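Methylenetetrahydrofolate--tRNA-(uracil-5-)-methyltransferase TrmFO (Thermus thermophilus, PDB 3G5S) catalyses the folate- and FAD-dependent methylation of uridine 54 in tRNA to 5-methyluridine, with methylenetetrahydrofolate as the carbon donor. Local coordinates at residues R28-R33 with E119-I124; R3-G8 with G127-A132; T133-S138 with A334-G339. All blocks are in the same frame, centred on the assembly; numbering follows the deposited sequence.

All three contacts touch FAD, and together they illustrate how a dinucleotide site is built at the C-terminal ends of parallel strands. Interactions 1 and 2 have centres about 9 Å apart and both reach the same sheet, in which strands 27-30 and 4-7 are neighbours; F30 O lies 2.8 Å from G8 N. Interaction 3 is centred about 13 Å from each of the others and continues the site from adenine to diphosphate. It joins interaction 2 through L131 O and A334 N, 3.0 Å apart, and interaction 1 through E120 OE2 and S138 OG, 2.7 Å apart. Along the chain, interaction 1 is nested inside the loop that interaction 2 closes, and interaction 3 follows.

Interaction 1. Residues R28-R33 with E119-I124; sequences RLFEMR and EEVREI. With FAD (flavin-adenine dinucleotide), chain B.
The adenosine pocket of a Rossmann-type FAD domain takes shape where F30 and M32, at and just past the end of strand 27-30, meet E119, E120 and V121 of the loop after strand 114-117. V121 reaches over one face of the F30 ring with CG2, 3.8 Å from the ring centroid, in a CH-pi contact. E119 comes alongside instead: its CG lies at the ring edge, 3.7 Å from F30 CD2, because chi1 (83°) places CG between the backbone N and the carbonyl carbon. At M32, a selenomethionine, CB packs 3.8 Å from E120 CA, and the extended chain beyond it brings SE against C5A of the adenine. The carboxylate of E120 turns away to R122 and to S138.

The loop reads the base with its backbone. V121 N donates to FAD N1A at 2.9 Å, and FAD N6A donates to V121 O at 2.8 Å. The ribose belongs to the other segment, where E31 OE1 accepts from O2B and E31 OE2 from O3B of FAD, each at 2.7 Å, while R33 NE and NH2 both donate to O3B. E31 OE1 also takes the amide of R33 on its anti lone pair. With this amide and the charge of R33 close by, the carboxylate of E31 probably stays ionised, suited to accept both ribose hydroxyls.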
loop_
_atom_site.group_PDB
_atom_site.type_symbol
_atom_site.label_atom_id
_atom_site.label_comp_id
_atom_site.label_asym_id
_atom_site.label_seq_id
_atom_site.Cartn_x
_atom_site.Cartn_y
_atom_site.Cartn_z
ATOM N N ARG A 28 18.170 -17.837 -4.459
ATOM C CA ARG A 28 19.343 -17.047 -4.154
ATOM C C ARG A 28 18.818 -15.744 -3.567
ATOM O O ARG A 28 18.255 -14.914 -4.285
ATOM C CB ARG A 28 20.130 -16.777 -5.436
ATOM C CG ARG A 28 21.441 -16.067 -5.218
ATOM C CD ARG A 28 22.217 -15.902 -6.528
ATOM N NE ARG A 28 22.596 -17.184 -7.122
ATOM C CZ ARG A 28 22.037 -17.712 -8.209
ATOM N NH1 ARG A 28 21.053 -17.081 -8.837
ATOM N NH2 ARG A 28 22.459 -18.882 -8.666
ATOM N N LEU A 29 18.971 -15.601 -2.254
ATOM C CA LEU A 29 18.417 -14.473 -1.520
ATOM C C LEU A 29 19.520 -13.475 -1.234
ATOM O O LEU A 29 20.466 -13.782 -0.504
ATOM C CB LEU A 29 17.798 -14.968 -0.212
ATOM C CG LEU A 29 17.194 -13.922 0.725
ATOM C CD1 LEU A 29 16.053 -13.187 0.047
ATOM C CD2 LEU A 29 16.723 -14.589 2.003
ATOM N N PHE A 30 19.406 -12.291 -1.829
ATOM C CA PHE A 30 20.400 -11.236 -1.661
ATOM C C PHE A 30 19.964 -10.281 -0.561
ATOM O O PHE A 30 18.816 -9.831 -0.533
ATOM C CB PHE A 30 20.558 -10.418 -2.950
ATOM C CG PHE A 30 21.136 -11.176 -4.114
ATOM C CD1 PHE A 30 20.316 -11.888 -4.973
ATOM C CD2 PHE A 30 22.495 -11.134 -4.376
ATOM C CE1 PHE A 30 20.846 -12.562 -6.055
ATOM C CE2 PHE A 30 23.025 -11.807 -5.453
ATOM C CZ PHE A 30 22.206 -12.518 -6.296
ATOM N N GLU A 31 20.892 -9.954 0.330
ATOM C CA GLU A 31 20.640 -8.967 1.362
ATOM C C GLU A 31 21.922 -8.207 1.638
ATOM O O GLU A 31 22.954 -8.804 1.946
ATOM C CB GLU A 31 20.125 -9.632 2.641
ATOM C CG GLU A 31 19.931 -8.668 3.799
ATOM C CD GLU A 31 19.101 -7.460 3.418
ATOM O OE1 GLU A 31 19.624 -6.327 3.532
ATOM O OE2 GLU A 31 17.933 -7.642 2.997
HETATM N N MSE A 32 21.864 -6.887 1.527
HETATM C CA MSE A 32 23.067 -6.088 1.726
HETATM C C MSE A 32 23.417 -5.860 3.199
HETATM O O MSE A 32 24.572 -5.590 3.531
HETATM C CB MSE A 32 22.944 -4.762 0.991
HETATM C CG MSE A 32 21.913 -3.823 1.557
HETATM SE SE MSE A 32 21.751 -2.251 0.447
HETATM C CE MSE A 32 20.541 -1.233 1.590
ATOM N N ARG A 33 22.428 -5.963 4.081
ATOM C CA ARG A 33 22.694 -5.851 5.505
ATOM C C ARG A 33 23.460 -7.081 5.972
ATOM O O ARG A 33 23.266 -8.168 5.433
ATOM C CB ARG A 33 21.387 -5.719 6.281
ATOM C CG ARG A 33 20.621 -4.448 5.980
ATOM C CD ARG A 33 19.342 -4.358 6.799
ATOM N NE ARG A 33 18.293 -5.284 6.376
ATOM C CZ ARG A 33 17.901 -6.356 7.065
ATOM N NH1 ARG A 33 18.486 -6.674 8.211
ATOM N NH2 ARG A 33 16.915 -7.117 6.604
ATOM N N GLU A 119 25.255 -9.165 -0.229
ATOM C CA GLU A 119 25.796 -8.171 -1.133
ATOM C C GLU A 119 24.690 -7.233 -1.581
ATOM O O GLU A 119 23.503 -7.573 -1.518
ATOM C CB GLU A 119 26.442 -8.842 -2.344
ATOM C CG GLU A 119 25.479 -9.233 -3.448
ATOM C CD GLU A 119 26.193 -9.622 -4.733
ATOM O OE1 GLU A 119 25.706 -9.251 -5.824
ATOM O OE2 GLU A 119 27.241 -10.295 -4.649
ATOM N N GLU A 120 25.086 -6.042 -2.007
ATOM C CA GLU A 120 24.162 -5.116 -2.627
ATOM C C GLU A 120 24.018 -5.456 -4.100
ATOM O O GLU A 120 25.011 -5.546 -4.818
ATOM C CB GLU A 120 24.658 -3.676 -2.508
ATOM C CG GLU A 120 23.696 -2.703 -3.156
ATOM C CD GLU A 120 24.300 -1.357 -3.493
ATOM O OE1 GLU A 120 25.534 -1.178 -3.361
ATOM O OE2 GLU A 120 23.521 -0.476 -3.910
ATOM N N VAL A 121 22.786 -5.640 -4.550
ATOM C CA VAL A 121 22.508 -5.854 -5.962
ATOM C C VAL A 121 22.387 -4.492 -6.625
ATOM O O VAL A 121 21.583 -3.659 -6.214
ATOM C CB VAL A 121 21.217 -6.679 -6.136
ATOM C CG1 VAL A 121 20.806 -6.741 -7.595
ATOM C CG2 VAL A 121 21.416 -8.070 -5.556
ATOM N N ARG A 122 23.213 -4.252 -7.638
ATOM C CA ARG A 122 23.293 -2.928 -8.238
ATOM C C ARG A 122 22.708 -2.863 -9.645
ATOM O O ARG A 122 22.563 -1.783 -10.210
ATOM C CB ARG A 122 24.746 -2.444 -8.258
ATOM C CG ARG A 122 25.372 -2.331 -6.874
ATOM C CD ARG A 122 26.861 -1.975 -6.944
ATOM N NE ARG A 122 27.081 -0.646 -7.503
ATOM C CZ ARG A 122 26.965 0.483 -6.810
ATOM N NH1 ARG A 122 26.627 0.446 -5.529
ATOM N NH2 ARG A 122 27.180 1.650 -7.401
ATOM N N GLU A 123 22.405 -4.020 -10.220
ATOM C CA GLU A 123 21.796 -4.095 -11.541
ATOM C C GLU A 123 20.712 -5.146 -11.465
ATOM O O GLU A 123 20.783 -6.047 -10.637
ATOM C CB GLU A 123 22.830 -4.495 -12.598
ATOM C CG GLU A 123 24.031 -3.564 -12.691
ATOM C CD GLU A 123 23.716 -2.242 -13.374
ATOM O OE1 GLU A 123 22.632 -2.104 -13.971
ATOM O OE2 GLU A 123 24.567 -1.332 -13.324
ATOM N N ILE A 124 19.712 -5.035 -12.324
ATOM C CA ILE A 124 18.643 -6.018 -12.338
ATOM C C ILE A 124 19.208 -7.374 -12.745
ATOM O O ILE A 124 19.759 -7.511 -13.835
ATOM C CB ILE A 124 17.530 -5.603 -13.304
ATOM C CG1 ILE A 124 16.940 -4.255 -12.880
ATOM C CG2 ILE A 124 16.444 -6.662 -13.353
ATOM C CD1 ILE A 124 16.088 -3.611 -13.959
HETATM P PA FAD B . 12.052 -3.955 3.762
HETATM O O1A FAD B . 12.677 -2.617 4.034
HETATM O O2A FAD B . 11.453 -4.706 4.910
HETATM O O5B FAD B . 13.092 -4.934 3.049
HETATM C C5B FAD B . 13.902 -4.500 1.974
HETATM C C4B FAD B . 15.241 -5.197 2.109
HETATM O O4B FAD B . 16.010 -4.961 0.941
HETATM C C3B FAD B . 16.054 -4.648 3.280
HETATM O O3B FAD B . 16.499 -5.697 4.118
HETATM C C2B FAD B . 17.221 -3.917 2.617
HETATM O O2B FAD B . 18.427 -3.940 3.352
HETATM C C1B FAD B . 17.362 -4.681 1.314
HETATM N N9A FAD B . 17.948 -3.977 0.163
HETATM C C8A FAD B . 17.631 -2.735 -0.312
HETATM N N7A FAD B . 18.327 -2.516 -1.447
HETATM C C5A FAD B . 19.078 -3.621 -1.699
HETATM C C6A FAD B . 19.971 -3.958 -2.707
HETATM N N6A FAD B . 20.124 -3.210 -3.808
HETATM N N1A FAD B . 20.567 -5.189 -2.667
HETATM C C2A FAD B . 20.320 -6.075 -1.645
HETATM N N3A FAD B . 19.436 -5.755 -0.641
HETATM C C4A FAD B . 18.845 -4.542 -0.688
HETATM N N1 FAD B . 5.059 -0.446 8.084
HETATM C C2 FAD B . 4.069 -0.770 8.976
HETATM O O2 FAD B . 3.192 -1.575 8.671
HETATM N N3 FAD B . 4.065 -0.186 10.228
HETATM C C4 FAD B . 5.036 0.719 10.624
HETATM O O4 FAD B . 5.007 1.220 11.755
HETATM C C4X FAD B . 6.038 1.038 9.708
HETATM N N5 FAD B . 7.028 1.937 10.037
HETATM C C5X FAD B . 8.016 2.234 9.122
HETATM C C6 FAD B . 9.016 3.135 9.471
HETATM C C7 FAD B . 10.017 3.461 8.566
HETATM C C7M FAD B . 11.095 4.436 8.950
HETATM C C8 FAD B . 10.019 2.870 7.307
HETATM C C8M FAD B . 11.098 3.211 6.320
HETATM C C9 FAD B . 9.021 1.965 6.955
HETATM C C9A FAD B . 8.012 1.641 7.859
HETATM N N10 FAD B . 7.004 0.753 7.504
HETATM C C10 FAD B . 6.036 0.452 8.444
HETATM C "C1'" FAD B . 6.608 0.629 6.050
HETATM C "C2'" FAD B . 6.753 -0.790 5.474
HETATM O "O2'" FAD B . 5.623 -1.602 5.746
HETATM C "C3'" FAD B . 8.043 -1.471 5.931
HETATM O "O3'" FAD B . 9.112 -0.714 5.400
HETATM C "C4'" FAD B . 8.163 -2.920 5.461
HETATM O "O4'" FAD B . 9.268 -3.498 6.126
HETATM C "C5'" FAD B . 8.304 -3.027 3.947
HETATM O "O5'" FAD B . 8.682 -4.340 3.597
HETATM P P FAD B . 9.619 -4.572 2.322
HETATM O O1P FAD B . 9.016 -3.955 1.101
HETATM O O2P FAD B . 9.930 -6.031 2.277
HETATM O O3P FAD B . 10.937 -3.708 2.636
#

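Interaction 2. Residues R3-G8 with G127-A132. With FAD (flavin-adenine dinucleotide), chain B.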
loop_
_atom_site.group_PDB
_atom_site.type_symbol
_atom_site.label_atom_id
_atom_site.label_comp_id
_atom_site.label_asym_id
_atom_site.label_seq_id
_atom_site.Cartn_x
_atom_site.Cartn_y
_atom_site.Cartn_z
ATOM N N ARG A 3 18.717 -21.124 -9.540
ATOM C CA ARG A 3 17.998 -20.508 -8.432
ATOM C C ARG A 3 17.205 -19.314 -8.923
ATOM O O ARG A 3 17.647 -18.604 -9.835
ATOM C CB ARG A 3 18.967 -20.043 -7.338
ATOM C CG ARG A 3 19.828 -21.130 -6.739
ATOM C CD ARG A 3 20.812 -20.582 -5.717
ATOM N NE ARG A 3 21.651 -21.639 -5.174
ATOM C CZ ARG A 3 21.309 -22.428 -4.161
ATOM N NH1 ARG A 3 22.153 -23.363 -3.759
ATOM N NH2 ARG A 3 20.140 -22.287 -3.544
ATOM N N VAL A 4 16.036 -19.102 -8.321
ATOM C CA VAL A 4 15.320 -17.850 -8.490
ATOM C C VAL A 4 15.951 -16.809 -7.580
ATOM O O VAL A 4 16.198 -17.077 -6.405
ATOM C CB VAL A 4 13.830 -18.017 -8.141
ATOM C CG1 VAL A 4 13.148 -16.656 -8.031
ATOM C CG2 VAL A 4 13.163 -18.879 -9.184
ATOM N N ASN A 5 16.244 -15.636 -8.135
ATOM C CA ASN A 5 16.789 -14.549 -7.342
ATOM C C ASN A 5 15.688 -13.848 -6.570
ATOM O O ASN A 5 14.640 -13.543 -7.132
ATOM C CB ASN A 5 17.463 -13.526 -8.248
ATOM C CG ASN A 5 18.584 -14.123 -9.062
ATOM O OD1 ASN A 5 19.526 -14.690 -8.507
ATOM N ND2 ASN A 5 18.494 -14.003 -10.383
ATOM N N VAL A 6 15.942 -13.585 -5.292
ATOM C CA VAL A 6 15.083 -12.710 -4.504
ATOM C C VAL A 6 15.985 -11.624 -3.948
ATOM O O VAL A 6 16.943 -11.905 -3.221
ATOM C CB VAL A 6 14.346 -13.459 -3.376
ATOM C CG1 VAL A 6 13.537 -12.470 -2.520
ATOM C CG2 VAL A 6 13.441 -14.539 -3.959
ATOM N N VAL A 7 15.704 -10.383 -4.329
ATOM C CA VAL A 7 16.565 -9.275 -3.964
ATOM C C VAL A 7 15.928 -8.487 -2.829
ATOM O O VAL A 7 14.916 -7.805 -3.012
ATOM C CB VAL A 7 16.855 -8.353 -5.173
ATOM C CG1 VAL A 7 17.820 -7.253 -4.768
ATOM C CG2 VAL A 7 17.403 -9.160 -6.355
ATOM N N GLY A 8 16.536 -8.602 -1.654
ATOM C CA GLY A 8 16.036 -7.974 -0.443
ATOM C C GLY A 8 15.400 -9.010 0.466
ATOM O O GLY A 8 14.479 -9.710 0.045
ATOM N N GLY A 127 17.389 -13.694 -15.491
ATOM C CA GLY A 127 16.660 -14.876 -15.086
ATOM C C GLY A 127 15.493 -14.538 -14.181
ATOM O O GLY A 127 15.223 -13.377 -13.874
ATOM N N ILE A 128 14.785 -15.565 -13.742
ATOM C CA ILE A 128 13.617 -15.353 -12.896
ATOM C C ILE A 128 14.046 -14.690 -11.592
ATOM O O ILE A 128 14.921 -15.202 -10.887
ATOM C CB ILE A 128 12.877 -16.673 -12.641
ATOM C CG1 ILE A 128 12.410 -17.279 -13.969
ATOM C CG2 ILE A 128 11.699 -16.439 -11.720
ATOM C CD1 ILE A 128 11.883 -18.700 -13.846
ATOM N N THR A 129 13.416 -13.557 -11.277
ATOM C CA THR A 129 13.891 -12.678 -10.219
ATOM C C THR A 129 12.726 -11.925 -9.591
ATOM O O THR A 129 11.878 -11.376 -10.303
ATOM C CB THR A 129 14.887 -11.638 -10.805
ATOM O OG1 THR A 129 16.063 -12.311 -11.261
ATOM C CG2 THR A 129 15.288 -10.606 -9.779
ATOM N N VAL A 130 12.703 -11.886 -8.260
ATOM C CA VAL A 130 11.775 -11.049 -7.504
ATOM C C VAL A 130 12.550 -9.904 -6.860
ATOM O O VAL A 130 13.524 -10.141 -6.142
ATOM C CB VAL A 130 11.077 -11.863 -6.389
ATOM C CG1 VAL A 130 10.135 -10.968 -5.583
ATOM C CG2 VAL A 130 10.324 -13.047 -6.977
ATOM N N LEU A 131 12.122 -8.671 -7.126
ATOM C CA LEU A 131 12.711 -7.485 -6.503
ATOM C C LEU A 131 11.864 -7.052 -5.312
ATOM O O LEU A 131 10.671 -6.811 -5.449
ATOM C CB LEU A 131 12.797 -6.342 -7.508
ATOM C CG LEU A 131 13.580 -6.642 -8.785
ATOM C CD1 LEU A 131 13.529 -5.444 -9.697
ATOM C CD2 LEU A 131 15.025 -7.047 -8.488
ATOM N N ALA A 132 12.496 -6.951 -4.147
ATOM C CA ALA A 132 11.780 -6.692 -2.896
ATOM C C ALA A 132 12.636 -5.825 -1.969
ATOM O O ALA A 132 12.864 -6.155 -0.807
ATOM C CB ALA A 132 11.405 -8.016 -2.221
HETATM P PA FAD B . 12.052 -3.955 3.762
HETATM O O1A FAD B . 12.677 -2.617 4.034
HETATM O O2A FAD B . 11.453 -4.706 4.910
HETATM O O5B FAD B . 13.092 -4.934 3.049
HETATM C C5B FAD B . 13.902 -4.500 1.974
HETATM C C4B FAD B . 15.241 -5.197 2.109
HETATM O O4B FAD B . 16.010 -4.961 0.941
HETATM C C3B FAD B . 16.054 -4.648 3.280
HETATM O O3B FAD B . 16.499 -5.697 4.118
HETATM C C2B FAD B . 17.221 -3.917 2.617
HETATM O O2B FAD B . 18.427 -3.940 3.352
HETATM C C1B FAD B . 17.362 -4.681 1.314
HETATM N N9A FAD B . 17.948 -3.977 0.163
HETATM C C8A FAD B . 17.631 -2.735 -0.312
HETATM N N7A FAD B . 18.327 -2.516 -1.447
HETATM C C5A FAD B . 19.078 -3.621 -1.699
HETATM C C6A FAD B . 19.971 -3.958 -2.707
HETATM N N6A FAD B . 20.124 -3.210 -3.808
HETATM N N1A FAD B . 20.567 -5.189 -2.667
HETATM C C2A FAD B . 20.320 -6.075 -1.645
HETATM N N3A FAD B . 19.436 -5.755 -0.641
HETATM C C4A FAD B . 18.845 -4.542 -0.688
HETATM N N1 FAD B . 5.059 -0.446 8.084
HETATM C C2 FAD B . 4.069 -0.770 8.976
HETATM O O2 FAD B . 3.192 -1.575 8.671
HETATM N N3 FAD B . 4.065 -0.186 10.228
HETATM C C4 FAD B . 5.036 0.719 10.624
HETATM O O4 FAD B . 5.007 1.220 11.755
HETATM C C4X FAD B . 6.038 1.038 9.708
HETATM N N5 FAD B . 7.028 1.937 10.037
HETATM C C5X FAD B . 8.016 2.234 9.122
HETATM C C6 FAD B . 9.016 3.135 9.471
HETATM C C7 FAD B . 10.017 3.461 8.566
HETATM C C7M FAD B . 11.095 4.436 8.950
HETATM C C8 FAD B . 10.019 2.870 7.307
HETATM C C8M FAD B . 11.098 3.211 6.320
HETATM C C9 FAD B . 9.021 1.965 6.955
HETATM C C9A FAD B . 8.012 1.641 7.859
HETATM N N10 FAD B . 7.004 0.753 7.504
HETATM C C10 FAD B . 6.036 0.452 8.444
HETATM C "C1'" FAD B . 6.608 0.629 6.050
HETATM C "C2'" FAD B . 6.753 -0.790 5.474
HETATM O "O2'" FAD B . 5.623 -1.602 5.746
HETATM C "C3'" FAD B . 8.043 -1.471 5.931
HETATM O "O3'" FAD B . 9.112 -0.714 5.400
HETATM C "C4'" FAD B . 8.163 -2.920 5.461
HETATM O "O4'" FAD B . 9.268 -3.498 6.126
HETATM C "C5'" FAD B . 8.304 -3.027 3.947
HETATM O "O5'" FAD B . 8.682 -4.340 3.597
HETATM P P FAD B . 9.619 -4.572 2.322
HETATM O O1P FAD B . 9.016 -3.955 1.101
HETATM O O2P FAD B . 9.930 -6.031 2.277
HETATM O O3P FAD B . 10.937 -3.708 2.636
HETATM O O HOH W 1 16.912 -17.021 -11.870
#
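N5 and T129 form the first of three parallel bridges, N5-T129, V6-V130 and V7-L131, that set strand 4-7 beside strand 129-131 in the Rossmann-type sheet; the strand axes run 4.6 Å apart and only 8° from parallel. Backbone bonds make the seam. N5 N donates to I128 O, V130 N to N5 O, V7 N to V130 O, and A132 N to V7 O, the last three at 2.8 Å between the atoms named. Where the strands begin, a water donates to both R3 O and I128 O.

Among polar side chains, N5 ND2 donates to T129 OG1 at 3.1 Å, with the hydroxyl lying in the amide plane, while N5 OD1 turns to R28. T129 holds OG1 anti to its carbonyl carbon (chi1 -66°), from where the hydroxyl also donates to G127 O, 2.9 Å away, coming from above that carbonyl's plane. Replacing T129 by a valine would probably leave N5 ND2 without its acceptor and G127 O without this donor.

Apolar contacts fill in between. V4 CG2 meets I128 CG2 at 3.8 Å, and V7 CG2 lies alongside L131 CD2 at the same distance.

At the cofactor end G8, first glycine of the GxGxxG pattern, has CA 3.3 Å from FAD O4B. A side chain there would run into A132 O and, at these backbone angles, the carbonyl of V7; glycine thus lets the two strand ends stay close, and its bare CA faces the ribose.

Interaction 3. Residues T133-S138 with A334-G339; sequences TGPLTS and AGVLAG. With FAD (flavin-adenine dinucleotide), chain B.
A single water joins two loops that share no direct hydrogen bond: it accepts from G134 N (2.8 Å) and L337 N and donates to A334 O and to FAD O1P (2.7 Å). Beside it V336 N, at the start of the 3-10 segment 336-338, donates to O1P at 2.9 Å. Glycines make this closeness possible, since a CB on G134 would clash with FAD O3P and one on G335 with O1P.

Apolar branches complete the contact. V336 CB packs 3.8 Å from P135 CD, with its CG1 against the start of the proline backbone, while the leucine fork of L337 straddles two hydroxyls, CD2 3.7 Å from T133 OG1 and CD1 3.8 Å from T137 OG1. Those hydroxyls are occupied with each other: T133 OG1 donates to T137 OG1, which donates to G134 O on a lone pair in the carbonyl plane, bracing the type I turn.

Around this junction strand 309-313 touches P135 and V336, helix 139-149 meets T133 and L337, and helix 343-361 packs on A334 and V336.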
loop_
_atom_site.group_PDB
_atom_site.type_symbol
_atom_site.label_atom_id
_atom_site.label_comp_id
_atom_site.label_asym_id
_atom_site.label_seq_id
_atom_site.Cartn_x
_atom_site.Cartn_y
_atom_site.Cartn_z
ATOM N N THR A 133 13.103 -4.698 -2.495
ATOM C CA THR A 133 14.134 -3.920 -1.828
ATOM C C THR A 133 13.616 -2.791 -0.937
ATOM O O THR A 133 14.404 -2.123 -0.274
ATOM C CB THR A 133 15.158 -3.413 -2.858
ATOM O OG1 THR A 133 14.464 -2.911 -4.006
ATOM C CG2 THR A 133 16.053 -4.561 -3.300
ATOM N N GLY A 134 12.301 -2.602 -0.899
ATOM C CA GLY A 134 11.680 -1.793 0.130
ATOM C C GLY A 134 11.725 -0.294 -0.053
ATOM O O GLY A 134 12.193 0.225 -1.067
ATOM N N PRO A 135 11.240 0.428 0.958
ATOM C CA PRO A 135 11.178 1.891 0.878
ATOM C C PRO A 135 12.555 2.536 0.775
ATOM O O PRO A 135 12.655 3.652 0.280
ATOM C CB PRO A 135 10.517 2.284 2.200
ATOM C CG PRO A 135 10.756 1.146 3.114
ATOM C CD PRO A 135 10.781 -0.083 2.264
ATOM N N LEU A 136 13.589 1.840 1.236
ATOM C CA LEU A 136 14.949 2.364 1.209
ATOM C C LEU A 136 15.816 1.520 0.265
ATOM O O LEU A 136 16.989 1.254 0.522
ATOM C CB LEU A 136 15.519 2.430 2.627
ATOM C CG LEU A 136 14.681 3.307 3.569
ATOM C CD1 LEU A 136 15.130 3.182 5.019
ATOM C CD2 LEU A 136 14.700 4.763 3.118
ATOM N N THR A 137 15.199 1.104 -0.836
ATOM C CA THR A 137 15.893 0.491 -1.960
ATOM C C THR A 137 17.198 1.242 -2.229
ATOM O O THR A 137 17.212 2.472 -2.273
ATOM C CB THR A 137 15.004 0.537 -3.221
ATOM O OG1 THR A 137 13.915 -0.389 -3.095
ATOM C CG2 THR A 137 15.792 0.174 -4.455
ATOM N N SER A 138 18.296 0.514 -2.407
ATOM C CA SER A 138 19.582 1.178 -2.596
ATOM C C SER A 138 19.562 2.063 -3.837
ATOM O O SER A 138 18.865 1.786 -4.818
ATOM C CB SER A 138 20.730 0.175 -2.676
ATOM O OG SER A 138 20.815 -0.381 -3.970
ATOM N N ALA A 334 7.693 -6.909 -5.291
ATOM C CA ALA A 334 6.877 -7.139 -4.110
ATOM C C ALA A 334 7.240 -6.144 -3.027
ATOM O O ALA A 334 8.312 -5.532 -3.054
ATOM C CB ALA A 334 7.056 -8.567 -3.607
ATOM N N GLY A 335 6.337 -5.985 -2.064
ATOM C CA GLY A 335 6.564 -5.083 -0.958
ATOM C C GLY A 335 6.392 -3.638 -1.364
ATOM O O GLY A 335 5.721 -3.317 -2.347
ATOM N N VAL A 336 6.988 -2.748 -0.580
ATOM C CA VAL A 336 6.869 -1.323 -0.840
ATOM C C VAL A 336 7.326 -0.968 -2.262
ATOM O O VAL A 336 6.746 -0.091 -2.903
ATOM C CB VAL A 336 7.641 -0.529 0.218
ATOM C CG1 VAL A 336 7.862 0.919 -0.222
ATOM C CG2 VAL A 336 6.879 -0.582 1.532
ATOM N N LEU A 337 8.356 -1.645 -2.763
ATOM C CA LEU A 337 8.804 -1.355 -4.119
ATOM C C LEU A 337 7.665 -1.490 -5.144
ATOM O O LEU A 337 7.616 -0.759 -6.138
ATOM C CB LEU A 337 9.981 -2.262 -4.491
ATOM C CG LEU A 337 10.601 -1.992 -5.865
ATOM C CD1 LEU A 337 11.295 -0.627 -5.890
ATOM C CD2 LEU A 337 11.569 -3.106 -6.234
ATOM N N ALA A 338 6.762 -2.447 -4.911
ATOM C CA ALA A 338 5.632 -2.700 -5.806
ATOM C C ALA A 338 4.461 -1.745 -5.609
ATOM O O ALA A 338 3.474 -1.832 -6.342
ATOM C CB ALA A 338 5.146 -4.137 -5.650
ATOM N N GLY A 339 4.537 -0.860 -4.617
ATOM C CA GLY A 339 3.473 0.107 -4.423
ATOM C C GLY A 339 2.508 -0.172 -3.281
ATOM O O GLY A 339 1.457 0.467 -3.213
HETATM P PA FAD B . 12.052 -3.955 3.762
HETATM O O1A FAD B . 12.677 -2.617 4.034
HETATM O O2A FAD B . 11.453 -4.706 4.910
HETATM O O5B FAD B . 13.092 -4.934 3.049
HETATM C C5B FAD B . 13.902 -4.500 1.974
HETATM C C4B FAD B . 15.241 -5.197 2.109
HETATM O O4B FAD B . 16.010 -4.961 0.941
HETATM C C3B FAD B . 16.054 -4.648 3.280
HETATM O O3B FAD B . 16.499 -5.697 4.118
HETATM C C2B FAD B . 17.221 -3.917 2.617
HETATM O O2B FAD B . 18.427 -3.940 3.352
HETATM C C1B FAD B . 17.362 -4.681 1.314
HETATM N N9A FAD B . 17.948 -3.977 0.163
HETATM C C8A FAD B . 17.631 -2.735 -0.312
HETATM N N7A FAD B . 18.327 -2.516 -1.447
HETATM C C5A FAD B . 19.078 -3.621 -1.699
HETATM C C6A FAD B . 19.971 -3.958 -2.707
HETATM N N6A FAD B . 20.124 -3.210 -3.808
HETATM N N1A FAD B . 20.567 -5.189 -2.667
HETATM C C2A FAD B . 20.320 -6.075 -1.645
HETATM N N3A FAD B . 19.436 -5.755 -0.641
HETATM C C4A FAD B . 18.845 -4.542 -0.688
HETATM N N1 FAD B . 5.059 -0.446 8.084
HETATM C C2 FAD B . 4.069 -0.770 8.976
HETATM O O2 FAD B . 3.192 -1.575 8.671
HETATM N N3 FAD B . 4.065 -0.186 10.228
HETATM C C4 FAD B . 5.036 0.719 10.624
HETATM O O4 FAD B . 5.007 1.220 11.755
HETATM C C4X FAD B . 6.038 1.038 9.708
HETATM N N5 FAD B . 7.028 1.937 10.037
HETATM C C5X FAD B . 8.016 2.234 9.122
HETATM C C6 FAD B . 9.016 3.135 9.471
HETATM C C7 FAD B . 10.017 3.461 8.566
HETATM C C7M FAD B . 11.095 4.436 8.950
HETATM C C8 FAD B . 10.019 2.870 7.307
HETATM C C8M FAD B . 11.098 3.211 6.320
HETATM C C9 FAD B . 9.021 1.965 6.955
HETATM C C9A FAD B . 8.012 1.641 7.859
HETATM N N10 FAD B . 7.004 0.753 7.504
HETATM C C10 FAD B . 6.036 0.452 8.444
HETATM C "C1'" FAD B . 6.608 0.629 6.050
HETATM C "C2'" FAD B . 6.753 -0.790 5.474
HETATM O "O2'" FAD B . 5.623 -1.602 5.746
HETATM C "C3'" FAD B . 8.043 -1.471 5.931
HETATM O "O3'" FAD B . 9.112 -0.714 5.400
HETATM C "C4'" FAD B . 8.163 -2.920 5.461
HETATM O "O4'" FAD B . 9.268 -3.498 6.126
HETATM C "C5'" FAD B . 8.304 -3.027 3.947
HETATM O "O5'" FAD B . 8.682 -4.340 3.597
HETATM P P FAD B . 9.619 -4.572 2.322
HETATM O O1P FAD B . 9.016 -3.955 1.101
HETATM O O2P FAD B . 9.930 -6.031 2.277
HETATM O O3P FAD B . 10.937 -3.708 2.636
HETATM O O HOH W 2 9.880 -3.915 -1.505
#